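Local coordinates for protein MdbA (Actinomyces oris, PDB 4Z7X) that probably catalyses disulfide bond formation in exported proteins as a thiol-disulfide oxidoreductase linked to pilus assembly, at residues 106-117 / 171-181. Sequence-based numbering, arbitrary orientation.
Sequences SVVMNAMGVVLD and AVDSDKYGKWV
The Schellman-type turn that ends helix 168-174 and leads into helix 178-190 is held by Asn110 of helix 103-118, among the helices between strands 91-96 and 198-201. Asn110 OD1 accepts the N-H of Tyr177, the N-cap residue, with Tyr177 N at 2.8 Å from Asn110 OD1, in the plane of the amide carbonyl. Asn110 ND2 donates to Asp175 OD1 over 3.0 Å, nearly straight at 168° and on the anti lone pair of that oxygen, with the carboxylate turned well out of the amide plane. A second ND2 bond, bent to 134°, goes back to Ser106 O, so both ends of the amide are gripped and its rotation is fixed. A leucine here would probably leave the Tyr177 N-H and the Asp175 carboxylate without these mates and set the turn free to shift. A water joins Asp175 OD1 to Ser106 OG, which also bonds Lys98.

Tyr177 CG lies beside its backbone N (chi1 -59°), laying the ring along the helix, with Gly113 CA over one face, 3.7 Å from the centroid, and Lys176 CG over the other. A CB at Gly113 would clash with this ring. Tyr177 OH donates to Asp117 OD2 at 2.6 Å, while Asp117 OD1 receives Lys33 N. Trp180 is a knob among Met109, Met112, Gly113 and Leu116: the selenomethionine methyl CE of Met109 sits over its six-membered ring, 3.7 Å from the centroid, Met112 CG meets its edge, and Leu116 CD1 approaches Trp180 CH2 at 3.6 Å. Leu116 also touches the bound (2S)-3-(cyclohexylamino)-2-hydroxypropane-1-sulfonic acid. On helix 168-174, Val172 CG2 packs on Val107 CG1 and Asn110 CB. The placement of these helices is consistent with the helical domain inserted in the thioredoxin fold of DsbA-like oxidoreductases.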
loop_
_atom_site.group_PDB
_atom_site.type_symbol
_atom_site.label_atom_id
_atom_site.label_comp_id
_atom_site.label_asym_id
_atom_site.label_seq_id
_atom_site.Cartn_x
_atom_site.Cartn_y
_atom_site.Cartn_z
ATOM N N SER A 106 -1.196 -3.730 -12.411
ATOM C CA SER A 106 -0.970 -5.163 -12.306
ATOM C C SER A 106 0.525 -5.494 -12.273
ATOM O O SER A 106 0.937 -6.421 -11.598
ATOM C CB SER A 106 -1.638 -5.940 -13.445
ATOM O OG SER A 106 -3.064 -5.886 -13.326
ATOM N N VAL A 107 1.320 -4.775 -13.057
ATOM C CA VAL A 107 2.764 -5.009 -13.060
ATOM C C VAL A 107 3.318 -4.780 -11.650
ATOM O O VAL A 107 4.021 -5.649 -11.087
ATOM C CB VAL A 107 3.467 -4.142 -14.094
ATOM C CG1 VAL A 107 4.975 -4.317 -14.019
ATOM C CG2 VAL A 107 2.967 -4.494 -15.496
ATOM N N VAL A 108 3.000 -3.623 -11.089
ATOM C CA VAL A 108 3.475 -3.295 -9.743
ATOM C C VAL A 108 2.931 -4.277 -8.711
ATOM O O VAL A 108 3.699 -4.750 -7.857
ATOM C CB VAL A 108 3.134 -1.862 -9.299
ATOM C CG1 VAL A 108 3.686 -1.613 -7.907
ATOM C CG2 VAL A 108 3.679 -0.841 -10.265
HETATM N N MSE A 109 1.625 -4.611 -8.791
HETATM C CA MSE A 109 1.068 -5.542 -7.803
HETATM C C MSE A 109 1.717 -6.928 -7.871
HETATM O O MSE A 109 1.908 -7.590 -6.858
HETATM C CB MSE A 109 -0.463 -5.585 -7.834
HETATM C CG MSE A 109 -0.997 -4.285 -7.268
HETATM SE SE MSE A 109 -2.945 -4.248 -7.172
HETATM C CE MSE A 109 -3.171 -5.665 -5.866
ATOM N N ASN A 110 2.052 -7.400 -9.060
ATOM C CA ASN A 110 2.738 -8.670 -9.149
ATOM C C ASN A 110 4.126 -8.628 -8.513
ATOM O O ASN A 110 4.515 -9.554 -7.812
ATOM C CB ASN A 110 2.787 -9.130 -10.611
ATOM C CG ASN A 110 1.522 -9.861 -10.996
ATOM O OD1 ASN A 110 1.289 -10.933 -10.474
ATOM N ND2 ASN A 110 0.705 -9.303 -11.889
ATOM N N ALA A 111 4.866 -7.535 -8.713
ATOM C CA ALA A 111 6.179 -7.409 -8.093
ATOM C C ALA A 111 6.023 -7.236 -6.569
ATOM O O ALA A 111 6.754 -7.844 -5.798
ATOM C CB ALA A 111 6.942 -6.226 -8.657
HETATM N N MSE A 112 5.042 -6.452 -6.151
HETATM C CA MSE A 112 4.767 -6.274 -4.720
HETATM C C MSE A 112 4.389 -7.582 -4.075
HETATM O O MSE A 112 4.762 -7.842 -2.936
HETATM C CB MSE A 112 3.661 -5.237 -4.489
HETATM C CG MSE A 112 3.322 -5.040 -2.993
HETATM SE SE MSE A 112 4.890 -4.670 -1.802
HETATM C CE MSE A 112 4.888 -2.744 -2.155
ATOM N N GLY A 113 3.648 -8.442 -4.782
ATOM C CA GLY A 113 3.279 -9.746 -4.221
ATOM C C GLY A 113 4.514 -10.584 -3.921
ATOM O O GLY A 113 4.608 -11.236 -2.874
ATOM N N VAL A 114 5.481 -10.558 -4.833
ATOM C CA VAL A 114 6.729 -11.293 -4.612
ATOM C C VAL A 114 7.461 -10.707 -3.398
ATOM O O VAL A 114 7.955 -11.435 -2.552
ATOM C CB VAL A 114 7.647 -11.192 -5.860
ATOM C CG1 VAL A 114 9.021 -11.785 -5.572
ATOM C CG2 VAL A 114 7.036 -11.840 -7.107
ATOM N N VAL A 115 7.511 -9.363 -3.307
ATOM C CA VAL A 115 8.171 -8.750 -2.172
ATOM C C VAL A 115 7.463 -9.131 -0.849
ATOM O O VAL A 115 8.128 -9.460 0.150
ATOM C CB VAL A 115 8.320 -7.220 -2.363
ATOM C CG1 VAL A 115 8.892 -6.616 -1.110
ATOM C CG2 VAL A 115 9.198 -6.944 -3.531
ATOM N N LEU A 116 6.141 -9.023 -0.816
ATOM C CA LEU A 116 5.419 -9.414 0.389
ATOM C C LEU A 116 5.696 -10.832 0.818
ATOM O O LEU A 116 5.840 -11.125 2.004
ATOM C CB LEU A 116 3.924 -9.219 0.204
ATOM C CG LEU A 116 3.476 -7.751 0.152
ATOM C CD1 LEU A 116 2.028 -7.609 -0.292
ATOM C CD2 LEU A 116 3.654 -7.030 1.498
ATOM N N ASP A 117 5.739 -11.725 -0.151
ATOM C CA ASP A 117 5.907 -13.124 0.134
ATOM C C ASP A 117 7.357 -13.514 0.440
ATOM O O ASP A 117 7.570 -14.441 1.213
ATOM C CB ASP A 117 5.414 -13.981 -1.043
ATOM C CG ASP A 117 3.907 -14.203 -1.041
ATOM O OD1 ASP A 117 3.242 -13.908 -0.017
ATOM O OD2 ASP A 117 3.399 -14.753 -2.051
ATOM N N ALA A 171 6.609 -13.459 -12.334
ATOM C CA ALA A 171 5.344 -13.190 -11.696
ATOM C C ALA A 171 4.472 -12.284 -12.558
ATOM O O ALA A 171 3.265 -12.486 -12.659
ATOM C CB ALA A 171 5.578 -12.564 -10.340
ATOM N N VAL A 172 5.084 -11.269 -13.123
ATOM C CA VAL A 172 4.382 -10.356 -14.015
ATOM C C VAL A 172 3.869 -11.067 -15.292
ATOM O O VAL A 172 2.680 -10.925 -15.633
ATOM C CB VAL A 172 5.267 -9.134 -14.380
ATOM C CG1 VAL A 172 4.617 -8.320 -15.471
ATOM C CG2 VAL A 172 5.537 -8.214 -13.175
ATOM N N ASP A 173 4.735 -11.857 -15.945
ATOM C CA ASP A 173 4.403 -12.567 -17.177
ATOM C C ASP A 173 3.280 -13.601 -16.992
ATOM O O ASP A 173 2.502 -13.820 -17.898
ATOM C CB ASP A 173 5.659 -13.274 -17.728
ATOM C CG ASP A 173 6.702 -12.294 -18.336
ATOM O OD1 ASP A 173 6.396 -11.107 -18.533
ATOM O OD2 ASP A 173 7.849 -12.735 -18.634
ATOM N N SER A 174 3.248 -14.233 -15.808
ATOM C CA SER A 174 2.281 -15.253 -15.490
ATOM C C SER A 174 1.026 -14.673 -14.802
ATOM O O SER A 174 0.085 -15.412 -14.541
ATOM C CB SER A 174 2.924 -16.336 -14.607
ATOM O OG SER A 174 3.205 -15.887 -13.295
ATOM N N ASP A 175 1.037 -13.364 -14.486
ATOM C CA ASP A 175 0.041 -12.703 -13.625
ATOM C C ASP A 175 -0.194 -13.556 -12.382
ATOM O O ASP A 175 -1.338 -13.859 -12.023
ATOM C CB ASP A 175 -1.253 -12.492 -14.418
ATOM C CG ASP A 175 -2.201 -11.477 -13.817
ATOM O OD1 ASP A 175 -1.736 -10.561 -13.082
ATOM O OD2 ASP A 175 -3.439 -11.545 -14.162
ATOM N N LYS A 176 0.897 -13.882 -11.691
ATOM C CA LYS A 176 0.849 -14.742 -10.534
ATOM C C LYS A 176 -0.189 -14.260 -9.488
ATOM O O LYS A 176 -0.874 -15.088 -8.859
ATOM C CB LYS A 176 2.213 -14.825 -9.859
ATOM C CG LYS A 176 2.244 -15.711 -8.617
ATOM C CD LYS A 176 3.671 -15.870 -8.076
ATOM C CE LYS A 176 3.696 -16.718 -6.805
ATOM N NZ LYS A 176 3.437 -18.120 -7.237
ATOM N N TYR A 177 -0.236 -12.947 -9.288
ATOM C CA TYR A 177 -1.105 -12.358 -8.300
ATOM C C TYR A 177 -2.341 -11.687 -8.863
ATOM O O TYR A 177 -2.954 -10.814 -8.225
ATOM C CB TYR A 177 -0.322 -11.409 -7.340
ATOM C CG TYR A 177 0.806 -12.111 -6.587
ATOM C CD1 TYR A 177 0.569 -12.843 -5.431
ATOM C CD2 TYR A 177 2.109 -12.058 -7.048
ATOM C CE1 TYR A 177 1.587 -13.485 -4.754
ATOM C CE2 TYR A 177 3.144 -12.690 -6.368
ATOM C CZ TYR A 177 2.884 -13.411 -5.218
ATOM O OH TYR A 177 3.910 -14.069 -4.535
ATOM N N GLY A 178 -2.794 -12.159 -10.017
ATOM C CA GLY A 178 -4.022 -11.613 -10.596
ATOM C C GLY A 178 -5.212 -11.724 -9.704
ATOM O O GLY A 178 -6.073 -10.875 -9.755
ATOM N N LYS A 179 -5.277 -12.787 -8.894
ATOM C CA LYS A 179 -6.387 -12.913 -7.940
ATOM C C LYS A 179 -6.378 -11.816 -6.889
ATOM O O LYS A 179 -7.432 -11.347 -6.424
ATOM C CB LYS A 179 -6.384 -14.270 -7.216
ATOM C CG LYS A 179 -6.842 -15.413 -8.097
ATOM C CD LYS A 179 -6.715 -16.760 -7.369
ATOM C CE LYS A 179 -7.480 -16.852 -6.063
ATOM N NZ LYS A 179 -7.269 -18.209 -5.450
ATOM N N TRP A 180 -5.192 -11.381 -6.533
ATOM C CA TRP A 180 -5.073 -10.304 -5.546
ATOM C C TRP A 180 -5.579 -8.992 -6.128
ATOM O O TRP A 180 -6.281 -8.235 -5.472
ATOM C CB TRP A 180 -3.606 -10.141 -5.142
ATOM C CG TRP A 180 -3.348 -9.136 -4.065
ATOM C CD1 TRP A 180 -4.180 -8.760 -3.077
ATOM C CD2 TRP A 180 -2.154 -8.383 -3.895
ATOM N NE1 TRP A 180 -3.570 -7.824 -2.260
ATOM C CE2 TRP A 180 -2.313 -7.592 -2.741
ATOM C CE3 TRP A 180 -0.942 -8.332 -4.573
ATOM C CZ2 TRP A 180 -1.340 -6.718 -2.294
ATOM C CZ3 TRP A 180 0.027 -7.456 -4.132
ATOM C CH2 TRP A 180 -0.157 -6.688 -2.993
ATOM N N VAL A 181 -5.197 -8.710 -7.364
ATOM C CA VAL A 181 -5.668 -7.514 -8.073
ATOM C C VAL A 181 -7.208 -7.525 -8.134
ATOM O O VAL A 181 -7.872 -6.547 -7.787
ATOM C CB VAL A 181 -5.058 -7.447 -9.483
ATOM C CG1 VAL A 181 -5.603 -6.288 -10.275
ATOM C CG2 VAL A 181 -3.537 -7.408 -9.413
HETATM O O HOH W 1 -3.645 -8.533 -12.850
#